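Local coordinates for protein chorismate mutase (Paraburkholderia phymatum, PDB 5TS9) that probably catalyses the rearrangement of chorismate to prephenate, as an all-helical type II chorismate mutase that assembles as a pair of subunits, at residues A[27-32]-A[79-84]. Numbering follows the deposited sequence.
Sequences NTADQV and EANKEV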
loop_
_atom_site.group_PDB
_atom_site.type_symbol
_atom_site.label_atom_id
_atom_site.label_comp_id
_atom_site.label_asym_id
_atom_site.label_seq_id
_atom_site.Cartn_x
_atom_site.Cartn_y
_atom_site.Cartn_z
ATOM N N ASN A 27 4.721 7.298 10.660
ATOM C CA ASN A 27 5.264 8.637 10.474
ATOM C C ASN A 27 6.771 8.646 10.241
ATOM O O ASN A 27 7.290 9.653 9.754
ATOM C CB ASN A 27 4.914 9.525 11.676
ATOM C CG ASN A 27 3.512 10.126 11.570
ATOM O OD1 ASN A 27 3.058 10.508 10.482
ATOM N ND2 ASN A 27 2.821 10.213 12.702
ATOM N N THR A 28 7.499 7.574 10.594
ATOM C CA THR A 28 8.904 7.504 10.193
ATOM C C THR A 28 9.075 7.493 8.672
ATOM O O THR A 28 10.153 7.840 8.187
ATOM C CB THR A 28 9.590 6.261 10.756
ATOM O OG1 THR A 28 8.980 5.087 10.187
ATOM C CG2 THR A 28 9.497 6.225 12.286
ATOM N N ALA A 29 8.045 7.092 7.916
ATOM C CA ALA A 29 8.125 7.114 6.450
ATOM C C ALA A 29 8.521 8.491 5.912
ATOM O O ALA A 29 9.261 8.594 4.921
ATOM C CB ALA A 29 6.789 6.680 5.841
ATOM N N ASP A 30 8.032 9.565 6.543
ATOM C CA ASP A 30 8.390 10.905 6.082
ATOM C C ASP A 30 9.896 11.113 6.137
ATOM O O ASP A 30 10.489 11.643 5.195
ATOM C CB ASP A 30 7.687 11.971 6.920
ATOM C CG ASP A 30 6.182 11.842 6.878
ATOM O OD1 ASP A 30 5.689 10.713 6.682
ATOM O OD2 ASP A 30 5.490 12.869 7.043
ATOM N N GLN A 31 10.540 10.678 7.224
ATOM C CA GLN A 31 11.982 10.884 7.311
ATOM C C GLN A 31 12.756 9.860 6.487
ATOM O O GLN A 31 13.860 10.167 6.025
ATOM C CB GLN A 31 12.441 10.849 8.770
ATOM C CG GLN A 31 12.238 12.162 9.534
ATOM C CD GLN A 31 13.336 13.169 9.230
ATOM O OE1 GLN A 31 14.433 12.797 8.800
ATOM N NE2 GLN A 31 13.055 14.441 9.464
ATOM N N VAL A 32 12.238 8.640 6.311
ATOM C CA VAL A 32 12.959 7.710 5.439
ATOM C C VAL A 32 12.887 8.180 3.979
ATOM O O VAL A 32 13.879 8.110 3.238
ATOM C CB VAL A 32 12.425 6.281 5.624
ATOM C CG1 VAL A 32 12.955 5.376 4.504
ATOM C CG2 VAL A 32 12.835 5.732 7.038
ATOM N N GLU A 79 4.400 -2.415 4.319
ATOM C CA GLU A 79 3.711 -1.985 3.099
ATOM C C GLU A 79 3.073 -0.612 3.271
ATOM O O GLU A 79 3.065 0.194 2.340
ATOM C CB GLU A 79 2.643 -3.006 2.689
ATOM C CG GLU A 79 3.195 -4.353 2.274
ATOM C CD GLU A 79 4.075 -4.265 1.049
ATOM O OE1 GLU A 79 3.767 -3.455 0.149
ATOM O OE2 GLU A 79 5.074 -4.997 0.981
ATOM N N ALA A 80 2.499 -0.330 4.444
ATOM C CA ALA A 80 1.932 1.003 4.635
ATOM C C ALA A 80 3.038 2.054 4.598
ATOM O O ALA A 80 2.866 3.143 4.036
ATOM C CB ALA A 80 1.168 1.072 5.959
ATOM N N ASN A 81 4.188 1.723 5.172
ATOM C CA ASN A 81 5.315 2.650 5.171
ATOM C C ASN A 81 5.798 2.923 3.748
ATOM O O ASN A 81 6.043 4.075 3.375
ATOM C CB ASN A 81 6.427 2.075 6.051
ATOM C CG ASN A 81 7.202 3.159 6.789
ATOM O OD1 ASN A 81 8.114 3.772 6.233
ATOM N ND2 ASN A 81 6.834 3.403 8.037
ATOM N N LYS A 82 5.932 1.878 2.929
ATOM C CA LYS A 82 6.305 2.093 1.529
ATOM C C LYS A 82 5.244 2.896 0.773
ATOM O O LYS A 82 5.587 3.721 -0.071
ATOM C CB LYS A 82 6.568 0.751 0.837
ATOM C CG LYS A 82 7.681 -0.064 1.533
ATOM C CD LYS A 82 8.114 -1.286 0.725
ATOM C CE LYS A 82 7.005 -2.316 0.676
ATOM N NZ LYS A 82 7.479 -3.551 -0.074
ATOM N N GLU A 83 3.954 2.664 1.048
ATOM C CA GLU A 83 2.893 3.462 0.425
ATOM C C GLU A 83 3.148 4.955 0.598
ATOM O O GLU A 83 3.036 5.746 -0.350
ATOM C CB GLU A 83 1.541 3.085 1.039
ATOM C CG GLU A 83 0.379 3.935 0.584
ATOM C CD GLU A 83 -0.975 3.431 1.099
ATOM O OE1 GLU A 83 -2.007 4.002 0.713
ATOM O OE2 GLU A 83 -1.012 2.464 1.889
ATOM N N VAL A 84 3.479 5.360 1.817
ATOM C CA VAL A 84 3.766 6.766 2.071
ATOM C C VAL A 84 5.039 7.181 1.338
ATOM O O VAL A 84 5.069 8.209 0.661
ATOM C CB VAL A 84 3.868 7.026 3.583
ATOM C CG1 VAL A 84 4.336 8.455 3.865
ATOM C CG2 VAL A 84 2.505 6.792 4.237
HETATM O O HOH W 1 10.206 3.565 8.092
#
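A29 points its methyl between N81 and V84, and this is the tight part of the contact. The CB of A29 lies 3.2 Å from OD1 of N81. The same methyl is 3.6 Å from CG1 of V84. CG1 stands anti to the backbone N of V84 (chi1 173°), which brings that branch to the alanine. The small side chain is consistent with the close approach of helix 16-39 and helix 67-95 here: the CA atoms of A29 and N81 are 5.4 Å apart, and the short segment axes approach to 8.5 Å at 48°.

The other side of A29 is looser and polar. T28 and N81 cross at about a right angle, with OG1 of T28 3.5 Å from ND2 of N81. A water bridges the two residues. It donates to OG1 of T28 at 2.9 Å and to OD1 of N81 at 2.8 Å. OG1 sits between the backbone N and the carbonyl carbon of T28 (chi1 64°). There it also hydrogen-bonds to O of R25, one turn back. OD1 of N81 takes a second hydrogen bond from NE2 of Q85. Beyond the methyl, on the V84 side, OD1 of D30 comes to 3.9 Å from CG1 of V84. That OD1 is hydrogen-bonded to NE2 of H158 in helix 156-165, whose A161 also packs on V84.

The contact is buried and joins two helices of the type II chorismate mutase fold, a fold without strands. Its chemistry implies two kinds of hold. One is apolar packing of A29 on V84, with the amide oxygen of N81 also against the methyl. The other is the water, which spends a hydrogen on each oxygen and ties two acceptors across the contact, in addition to the bonds each makes within its own helix.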